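Side-chain contacts in endoglucanase EG-II (Hypocrea jecorina, PDB 3QR3), which cleaves internal beta-1,4-glucosidic bonds of cellulose, as a family 5 endoglucanase whose catalytic domain is a TIM barrel: residues P30-F35 with D87-G92; I59-V64 with I146-H151; Q49-E54 with E306-S311. One frame throughout, in Å; residues are numbered along the deposited sequence.

Contact 1 of 3, residues P30-F35 with D87-G92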
loop_
_atom_site.group_PDB
_atom_site.type_symbol
_atom_site.label_atom_id
_atom_site.label_comp_id
_atom_site.label_asym_id
_atom_site.label_seq_id
_atom_site.Cartn_x
_atom_site.Cartn_y
_atom_site.Cartn_z
ATOM N N PRO A 30 14.465 -8.299 0.490
ATOM C CA PRO A 30 13.874 -7.419 1.505
ATOM C C PRO A 30 14.785 -6.251 1.855
ATOM O O PRO A 30 16.009 -6.410 1.867
ATOM C CB PRO A 30 13.677 -8.352 2.709
ATOM C CG PRO A 30 13.671 -9.768 2.106
ATOM C CD PRO A 30 14.690 -9.661 1.003
ATOM N N PRO A 31 14.190 -5.074 2.118
ATOM C CA PRO A 31 14.936 -3.867 2.489
ATOM C C PRO A 31 15.295 -3.843 3.982
ATOM O O PRO A 31 14.996 -2.875 4.682
ATOM C CB PRO A 31 13.947 -2.736 2.160
ATOM C CG PRO A 31 12.590 -3.356 2.358
ATOM C CD PRO A 31 12.731 -4.845 2.075
ATOM N N LEU A 32 15.909 -4.920 4.455
ATOM C CA LEU A 32 16.487 -4.968 5.793
ATOM C C LEU A 32 17.985 -5.178 5.610
ATOM O O LEU A 32 18.412 -6.198 5.046
ATOM C CB LEU A 32 15.909 -6.119 6.607
ATOM C CG LEU A 32 14.489 -5.940 7.119
ATOM C CD1 LEU A 32 13.962 -7.252 7.673
ATOM C CD2 LEU A 32 14.441 -4.837 8.184
ATOM N N LYS A 33 18.771 -4.218 6.076
ATOM C CA LYS A 33 20.200 -4.194 5.781
ATOM C C LYS A 33 20.892 -5.521 6.088
ATOM O O LYS A 33 21.658 -6.026 5.268
ATOM C CB LYS A 33 20.891 -3.046 6.513
ATOM C CG LYS A 33 22.330 -2.821 6.061
ATOM C CD LYS A 33 22.905 -1.544 6.646
ATOM C CE LYS A 33 24.338 -1.309 6.171
ATOM N NZ LYS A 33 24.888 -0.046 6.748
ATOM N N ASN A 34 20.617 -6.085 7.262
ATOM C CA ASN A 34 21.286 -7.319 7.669
ATOM C C ASN A 34 20.367 -8.534 7.577
ATOM O O ASN A 34 20.382 -9.398 8.451
ATOM C CB ASN A 34 21.874 -7.196 9.082
ATOM C CG ASN A 34 23.038 -8.164 9.319
ATOM O OD1 ASN A 34 23.830 -8.429 8.418
ATOM N ND2 ASN A 34 23.140 -8.692 10.539
ATOM N N PHE A 35 19.582 -8.597 6.508
ATOM C CA PHE A 35 18.642 -9.703 6.277
ATOM C C PHE A 35 19.306 -11.090 6.239
ATOM O O PHE A 35 18.696 -12.084 6.639
ATOM C CB PHE A 35 17.881 -9.482 4.966
ATOM C CG PHE A 35 16.847 -10.543 4.672
ATOM C CD1 PHE A 35 15.626 -10.532 5.315
ATOM C CD2 PHE A 35 17.103 -11.546 3.742
ATOM C CE1 PHE A 35 14.669 -11.502 5.047
ATOM C CE2 PHE A 35 16.155 -12.521 3.466
ATOM C CZ PHE A 35 14.936 -12.495 4.121
ATOM N N ASP A 87 8.501 -8.668 10.431
ATOM C CA ASP A 87 8.170 -7.854 11.603
ATOM C C ASP A 87 9.271 -6.857 11.955
ATOM O O ASP A 87 8.998 -5.803 12.536
ATOM C CB ASP A 87 7.830 -8.712 12.825
ATOM C CG ASP A 87 7.290 -7.874 13.986
ATOM O OD1 ASP A 87 6.356 -7.083 13.756
ATOM O OD2 ASP A 87 7.809 -7.984 15.116
ATOM N N GLN A 88 10.518 -7.171 11.607
ATOM C CA GLN A 88 11.599 -6.229 11.876
ATOM C C GLN A 88 11.367 -4.941 11.100
ATOM O O GLN A 88 11.627 -3.850 11.601
ATOM C CB GLN A 88 12.979 -6.807 11.515
ATOM C CG GLN A 88 13.462 -7.914 12.426
ATOM C CD GLN A 88 14.758 -8.544 11.924
ATOM O OE1 GLN A 88 15.566 -7.891 11.266
ATOM N NE2 GLN A 88 14.954 -9.813 12.235
ATOM N N LEU A 89 10.891 -5.070 9.870
ATOM C CA LEU A 89 10.630 -3.892 9.049
ATOM C C LEU A 89 9.403 -3.136 9.599
ATOM O O LEU A 89 9.396 -1.906 9.694
ATOM C CB LEU A 89 10.426 -4.300 7.588
ATOM C CG LEU A 89 10.236 -3.165 6.581
ATOM C CD1 LEU A 89 11.470 -2.270 6.557
ATOM C CD2 LEU A 89 9.942 -3.737 5.198
ATOM N N VAL A 90 8.386 -3.887 9.992
ATOM C CA VAL A 90 7.191 -3.303 10.608
ATOM C C VAL A 90 7.507 -2.507 11.882
ATOM O O VAL A 90 7.070 -1.368 12.028
ATOM C CB VAL A 90 6.138 -4.390 10.942
ATOM C CG1 VAL A 90 4.920 -3.774 11.639
ATOM C CG2 VAL A 90 5.714 -5.120 9.679
ATOM N N GLN A 91 8.264 -3.107 12.799
ATOM C CA GLN A 91 8.638 -2.416 14.029
ATOM C C GLN A 91 9.540 -1.211 13.767
ATOM O O GLN A 91 9.454 -0.208 14.464
ATOM C CB GLN A 91 9.279 -3.376 15.037
ATOM C CG GLN A 91 8.365 -4.520 15.471
ATOM C CD GLN A 91 6.991 -4.037 15.935
ATOM O OE1 GLN A 91 6.871 -3.003 16.590
ATOM N NE2 GLN A 91 5.951 -4.786 15.586
ATOM N N GLY A 92 10.386 -1.295 12.746
ATOM C CA GLY A 92 11.249 -0.178 12.417
ATOM C C GLY A 92 10.411 1.015 12.007
ATOM O O GLY A 92 10.688 2.163 12.365
HETATM O O HOH W 1 17.588 -9.691 9.703
#
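L32 and P31 press on one turn of helix 80-95, and the contact across the two segments is almost wholly apolar. The two branches of L32 divide the work. CD2 comes down beside the helix backbone, 3.9 Å from L89 N and 4.1 Å from L89 CB, while CD1 lies over the start of the Q88 side chain, 4.0 Å from Q88 CB. The L32 first torsion (chi1 -74°) sets CG opposite the carbonyl carbon and aims the fork at the helix. L89 answers with its own fork: CG is turned opposite the backbone N (chi1 -176°), and CD2 then meets P31 CG at 3.9 Å, the leucine crossing the proline ring at about a right angle. The same leucine also reaches M48 and L62, so it links the loop, a neighbouring helix and a barrel strand.

Polar links are indirect. No hydrogen bond joins the segments themselves; one water bridges them instead, donating to N34 O and to Q88 OE1, each at 3.1 Å. This bridge sits where the exposed Q88 chain runs out, fully extended beyond CG.

Each segment also has internal ties, backbone in the loop and side-chain on the helix. P31 is the centre of an inverse gamma turn, closed by a weak bond from L32 N to P30 O, and L32 to F35 form a type I turn through F35 N and L32 O (3.0 Å). On the helix, Q91 NE2 donates to D87 OD1 nearly straight (171°), and D87 OD1 has a second partner in Y136.

In outline, a long loop leaving strand 5-11 folds back over helix 80-95, which lies between strands 59-64 and 99-104 in the chain, a loop-on-helix contact in the outer layer of a TIM barrel.

Contact 2 of 3, residues I59-V64 with I146-H151; sequences IFRLPV and IMNEPH
R61 and N148 stand with their CA atoms 11.0 Å apart, R61 in extended conformation on strand 59-64 and N148 in the irregular loop just after strand 142-145, so side chains alone bridge the gap. Strand 99-104 lies between these two strands in the barrel sheet, which explains the absence of any backbone pairing. R61 supplies most of the reach: CG is anti to the backbone N (chi1 -176°) and the chain stays extended from CG to NE, carrying the guanidinium into the barrel interior. There NH2 donates to N148 OD1 at 2.9 Å, with an N-H...O angle of 165°. The oxygen lies in the guanidinium plane, at its edge, whereas the donor is tilted from the carbonyl plane of the amide and the two flat groups are turned 47° apart. CZ of R61 follows at 3.9 Å from N148 OD1, a consequence of the bond and no separate contact.

The other terminal nitrogen, NH1, is held by different residues: it hydrogen bonds to N9 and makes a salt bridge to E260. D103 forms a long, weak ion pair with NH2. Next to N148 comes E149, whose OE2 is 6.8 Å from R61 NH2 and bonds instead to H219.

N148-E149-P150 matches the Asn-Glu-Pro signature of family 5, whose glutamate is the acid/base in relatives. A buried bond lying in the guanidinium plane, from a charged donor, would fix the flip of the asparagine amide, with OD1 committed to the arginine, and is consistent with R61 ordering the first residue of that signature.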
loop_
_atom_site.group_PDB
_atom_site.type_symbol
_atom_site.label_atom_id
_atom_site.label_comp_id
_atom_site.label_asym_id
_atom_site.label_seq_id
_atom_site.Cartn_x
_atom_site.Cartn_y
_atom_site.Cartn_z
ATOM N N ILE A 59 3.783 7.982 7.158
ATOM C CA ILE A 59 3.290 6.648 6.845
ATOM C C ILE A 59 4.232 5.916 5.888
ATOM O O ILE A 59 4.880 6.533 5.048
ATOM C CB ILE A 59 1.859 6.715 6.269
ATOM C CG1 ILE A 59 1.204 5.327 6.258
ATOM C CG2 ILE A 59 1.870 7.356 4.878
ATOM C CD1 ILE A 59 -0.312 5.363 6.240
ATOM N N PHE A 60 4.334 4.602 6.051
ATOM C CA PHE A 60 5.037 3.761 5.078
ATOM C C PHE A 60 4.203 2.542 4.765
ATOM O O PHE A 60 3.459 2.054 5.609
ATOM C CB PHE A 60 6.428 3.369 5.586
ATOM C CG PHE A 60 7.282 4.560 5.877
ATOM C CD1 PHE A 60 7.847 5.277 4.844
ATOM C CD2 PHE A 60 7.451 5.004 7.173
ATOM C CE1 PHE A 60 8.605 6.415 5.091
ATOM C CE2 PHE A 60 8.213 6.131 7.437
ATOM C CZ PHE A 60 8.789 6.839 6.390
ATOM N N ARG A 61 4.312 2.074 3.532
ATOM C CA ARG A 61 3.620 0.877 3.105
ATOM C C ARG A 61 4.680 -0.182 2.862
ATOM O O ARG A 61 5.710 0.094 2.232
ATOM C CB ARG A 61 2.852 1.170 1.824
ATOM C CG ARG A 61 1.995 0.032 1.299
ATOM C CD ARG A 61 0.961 0.628 0.366
ATOM N NE ARG A 61 0.071 -0.325 -0.298
ATOM C CZ ARG A 61 0.310 -0.878 -1.480
ATOM N NH1 ARG A 61 1.456 -0.642 -2.122
ATOM N NH2 ARG A 61 -0.591 -1.692 -2.010
ATOM N N LEU A 62 4.432 -1.387 3.370
ATOM C CA LEU A 62 5.434 -2.453 3.346
ATOM C C LEU A 62 4.902 -3.666 2.595
ATOM O O LEU A 62 4.340 -4.594 3.202
ATOM C CB LEU A 62 5.820 -2.846 4.774
ATOM C CG LEU A 62 6.197 -1.718 5.749
ATOM C CD1 LEU A 62 6.604 -2.293 7.110
ATOM C CD2 LEU A 62 7.321 -0.856 5.195
ATOM N N PRO A 63 5.067 -3.660 1.267
ATOM C CA PRO A 63 4.565 -4.731 0.406
ATOM C C PRO A 63 5.241 -6.043 0.724
ATOM O O PRO A 63 6.458 -6.067 0.906
ATOM C CB PRO A 63 4.987 -4.281 -0.997
ATOM C CG PRO A 63 5.212 -2.842 -0.892
ATOM C CD PRO A 63 5.733 -2.606 0.492
ATOM N N VAL A 64 4.464 -7.121 0.779
ATOM C CA VAL A 64 5.038 -8.444 0.995
ATOM C C VAL A 64 4.173 -9.503 0.331
ATOM O O VAL A 64 2.943 -9.370 0.257
ATOM C CB VAL A 64 5.221 -8.759 2.493
ATOM C CG1 VAL A 64 3.901 -8.615 3.224
ATOM C CG2 VAL A 64 5.801 -10.180 2.673
ATOM N N ILE A 146 -5.449 -4.952 2.939
ATOM C CA ILE A 146 -6.021 -6.263 2.620
ATOM C C ILE A 146 -5.453 -6.937 1.373
ATOM O O ILE A 146 -5.127 -8.130 1.395
ATOM C CB ILE A 146 -7.562 -6.162 2.533
ATOM C CG1 ILE A 146 -8.131 -5.892 3.924
ATOM C CG2 ILE A 146 -8.167 -7.434 1.949
ATOM C CD1 ILE A 146 -9.683 -5.948 3.990
ATOM N N MET A 147 -5.324 -6.181 0.290
ATOM C CA MET A 147 -4.881 -6.758 -0.968
ATOM C C MET A 147 -4.431 -5.698 -1.960
ATOM O O MET A 147 -5.091 -4.687 -2.148
ATOM C CB MET A 147 -5.983 -7.622 -1.593
ATOM C CG MET A 147 -5.571 -8.303 -2.902
ATOM S SD MET A 147 -4.114 -9.356 -2.726
ATOM C CE MET A 147 -4.648 -10.401 -1.380
ATOM N N ASN A 148 -3.297 -5.954 -2.602
ATOM C CA ASN A 148 -2.789 -5.066 -3.626
ATOM C C ASN A 148 -3.431 -5.373 -4.983
ATOM O O ASN A 148 -3.389 -6.509 -5.460
ATOM C CB ASN A 148 -1.265 -5.215 -3.723
ATOM C CG ASN A 148 -0.659 -4.287 -4.752
ATOM O OD1 ASN A 148 -0.574 -3.086 -4.533
ATOM N ND2 ASN A 148 -0.220 -4.846 -5.876
ATOM N N GLU A 149 -4.049 -4.360 -5.577
ATOM C CA GLU A 149 -4.483 -4.384 -6.980
ATOM C C GLU A 149 -5.273 -5.603 -7.472
ATOM O O GLU A 149 -4.855 -6.275 -8.426
ATOM C CB GLU A 149 -3.293 -4.088 -7.907
ATOM C CG GLU A 149 -2.768 -2.679 -7.685
ATOM C CD GLU A 149 -1.837 -2.189 -8.769
ATOM O OE1 GLU A 149 -1.492 -2.984 -9.659
ATOM O OE2 GLU A 149 -1.464 -0.991 -8.724
ATOM N N PRO A 150 -6.436 -5.876 -6.842
ATOM C CA PRO A 150 -7.349 -6.823 -7.477
ATOM C C PRO A 150 -7.638 -6.352 -8.887
ATOM O O PRO A 150 -7.719 -5.139 -9.124
ATOM C CB PRO A 150 -8.627 -6.706 -6.627
ATOM C CG PRO A 150 -8.138 -6.252 -5.275
ATOM C CD PRO A 150 -7.010 -5.289 -5.618
ATOM N N HIS A 151 -7.787 -7.297 -9.808
ATOM C CA HIS A 151 -8.134 -6.970 -11.183
ATOM C C HIS A 151 -8.840 -8.148 -11.839
ATOM O O HIS A 151 -8.557 -9.305 -11.527
ATOM C CB HIS A 151 -6.889 -6.598 -11.987
ATOM C CG HIS A 151 -5.895 -7.716 -12.123
ATOM N ND1 HIS A 151 -5.921 -8.610 -13.172
ATOM C CD2 HIS A 151 -4.850 -8.081 -11.342
ATOM C CE1 HIS A 151 -4.931 -9.478 -13.034
ATOM N NE2 HIS A 151 -4.260 -9.175 -11.937
#

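Contact 3 of 3, residues Q49-E54 with E306-S311; sequences QHFVNE and ETPTSS
H50 and F51 leave helix 44-55 with different first torsions, and these bring both rings to P308. In H50, CG is roughly anti to the backbone N, though well short of fully so (chi1 153°); in F51 it is opposite the carbonyl carbon and beside the N (chi1 -77°). The two rings thereby end up next to each other, with H50 CD2 over one face of the phenyl, 3.8 Å above its plane and offset toward the rim.

P308 meets the pair with different atoms. Its CG lies 3.7 Å from H50 CD2, and its CB is 3.8 Å from H50 NE2; imidazole and proline slide past each other in opposite senses. F51 crosses the proline at about a right angle, and its CZ approaches P308 CD at 3.6 Å. At the same CZ the ring edge meets the E306 carbonyl, E306 O lying in the phenyl plane 3.6 Å from F51 CZ, a polar atom meeting the ring rim without a hydrogen bond.

The imidazole is also fixed from outside: NE2 of H50 bonds to D317, and its ring stacks on W315.

Topologically, the helix between strands 5-11 and 59-64 here receives the chain that follows the last strand, 287-296, and forms the small hairpin 309-310/315-316, a contact at the seam where a TIM barrel closes its circle.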
loop_
_atom_site.group_PDB
_atom_site.type_symbol
_atom_site.label_atom_id
_atom_site.label_comp_id
_atom_site.label_asym_id
_atom_site.label_seq_id
_atom_site.Cartn_x
_atom_site.Cartn_y
_atom_site.Cartn_z
ATOM N N GLN A 49 13.916 6.300 8.432
ATOM C CA GLN A 49 14.337 7.271 9.440
ATOM C C GLN A 49 14.613 8.630 8.788
ATOM O O GLN A 49 14.213 9.671 9.305
ATOM C CB GLN A 49 15.564 6.767 10.201
ATOM C CG GLN A 49 16.020 7.688 11.318
ATOM C CD GLN A 49 17.336 7.250 11.934
ATOM O OE1 GLN A 49 17.554 7.410 13.133
ATOM N NE2 GLN A 49 18.224 6.697 11.109
ATOM N N HIS A 50 15.292 8.607 7.647
ATOM C CA HIS A 50 15.496 9.810 6.847
ATOM C C HIS A 50 14.167 10.445 6.418
ATOM O O HIS A 50 13.972 11.652 6.556
ATOM C CB HIS A 50 16.347 9.482 5.617
ATOM C CG HIS A 50 16.113 10.393 4.454
ATOM N ND1 HIS A 50 16.535 11.708 4.438
ATOM C CD2 HIS A 50 15.510 10.177 3.261
ATOM C CE1 HIS A 50 16.200 12.262 3.287
ATOM N NE2 HIS A 50 15.573 11.356 2.555
ATOM N N PHE A 51 13.266 9.634 5.879
ATOM C CA PHE A 51 11.972 10.129 5.423
ATOM C C PHE A 51 11.197 10.805 6.547
ATOM O O PHE A 51 10.564 11.836 6.337
ATOM C CB PHE A 51 11.145 8.991 4.814
ATOM C CG PHE A 51 11.570 8.613 3.421
ATOM C CD1 PHE A 51 11.773 9.590 2.461
ATOM C CD2 PHE A 51 11.752 7.282 3.070
ATOM C CE1 PHE A 51 12.153 9.249 1.173
ATOM C CE2 PHE A 51 12.128 6.933 1.785
ATOM C CZ PHE A 51 12.334 7.916 0.838
ATOM N N VAL A 52 11.256 10.229 7.745
ATOM C CA VAL A 52 10.514 10.769 8.878
ATOM C C VAL A 52 11.196 12.028 9.414
ATOM O O VAL A 52 10.539 13.040 9.667
ATOM C CB VAL A 52 10.359 9.731 10.021
ATOM C CG1 VAL A 52 9.790 10.395 11.288
ATOM C CG2 VAL A 52 9.466 8.573 9.576
ATOM N N ASN A 53 12.513 11.968 9.575
ATOM C CA ASN A 53 13.252 13.056 10.214
ATOM C C ASN A 53 13.457 14.274 9.324
ATOM O O ASN A 53 13.389 15.409 9.795
ATOM C CB ASN A 53 14.608 12.563 10.721
ATOM C CG ASN A 53 14.477 11.681 11.928
ATOM O OD1 ASN A 53 13.410 11.606 12.530
ATOM N ND2 ASN A 53 15.559 11.007 12.298
ATOM N N GLU A 54 13.700 14.032 8.040
ATOM C CA GLU A 54 14.039 15.104 7.115
ATOM C C GLU A 54 12.875 15.508 6.196
ATOM O O GLU A 54 12.770 16.666 5.790
ATOM C CB GLU A 54 15.249 14.680 6.288
ATOM C CG GLU A 54 15.804 15.752 5.375
ATOM C CD GLU A 54 17.185 15.390 4.860
ATOM O OE1 GLU A 54 18.040 15.012 5.694
ATOM O OE2 GLU A 54 17.415 15.478 3.631
ATOM N N GLU A 306 12.222 6.232 -5.826
ATOM C CA GLU A 306 12.107 7.274 -4.811
ATOM C C GLU A 306 13.107 7.002 -3.695
ATOM O O GLU A 306 13.044 7.618 -2.638
ATOM C CB GLU A 306 10.685 7.315 -4.243
ATOM C CG GLU A 306 9.632 7.647 -5.286
ATOM C CD GLU A 306 8.235 7.706 -4.706
ATOM O OE1 GLU A 306 8.086 7.469 -3.489
ATOM O OE2 GLU A 306 7.286 7.993 -5.465
ATOM N N THR A 307 14.035 6.076 -3.941
ATOM C CA THR A 307 15.023 5.693 -2.932
ATOM C C THR A 307 16.046 6.801 -2.751
ATOM O O THR A 307 16.665 7.240 -3.719
ATOM C CB THR A 307 15.761 4.410 -3.334
ATOM O OG1 THR A 307 14.808 3.375 -3.600
ATOM C CG2 THR A 307 16.692 3.950 -2.234
ATOM N N PRO A 308 16.234 7.257 -1.506
ATOM C CA PRO A 308 17.248 8.289 -1.268
ATOM C C PRO A 308 18.642 7.674 -1.368
ATOM O O PRO A 308 18.788 6.458 -1.246
ATOM C CB PRO A 308 16.972 8.723 0.171
ATOM C CG PRO A 308 16.363 7.525 0.824
ATOM C CD PRO A 308 15.599 6.789 -0.261
ATOM N N THR A 309 19.650 8.509 -1.585
ATOM C CA THR A 309 21.034 8.039 -1.650
ATOM C C THR A 309 21.795 8.398 -0.373
ATOM O O THR A 309 21.733 9.530 0.095
ATOM C CB THR A 309 21.759 8.636 -2.866
ATOM O OG1 THR A 309 21.077 8.243 -4.063
ATOM C CG2 THR A 309 23.209 8.152 -2.927
ATOM N N SER A 310 22.507 7.430 0.195
ATOM C CA SER A 310 23.321 7.689 1.377
ATOM C C SER A 310 24.751 8.031 0.976
ATOM O O SER A 310 25.372 7.319 0.192
ATOM C CB SER A 310 23.320 6.484 2.320
ATOM O OG SER A 310 23.889 6.827 3.577
ATOM N N SER A 311 25.268 9.127 1.519
ATOM C CA SER A 311 26.639 9.542 1.257
ATOM C C SER A 311 27.246 10.141 2.516
ATOM O O SER A 311 26.975 11.293 2.852
ATOM C CB SER A 311 26.678 10.567 0.126
#

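In the fold
Contact 2 lies near the centre of the chain, about 3 Å from it (centre to centre), while the centres of contacts 1 and 3 sit about 17 and 19 Å from that same point. Strand 59-64 touches both outer contacts: V90 CA of contact 1 packs on L62 CD1 of contact 2 at 3.7 Å, and F51 CB of contact 3 meets F60 CZ of contact 2 at 3.6 Å. Outward-facing residues of the strand thus carry the helices, while R61 faces inward to the probable active site. Contacts 1 and 3 do not touch, their nearest atoms being about 7 Å apart. A bound magnesium ion lies about 5 Å from the H50 side chain; N148 is about 13 Å from a bound magnesium.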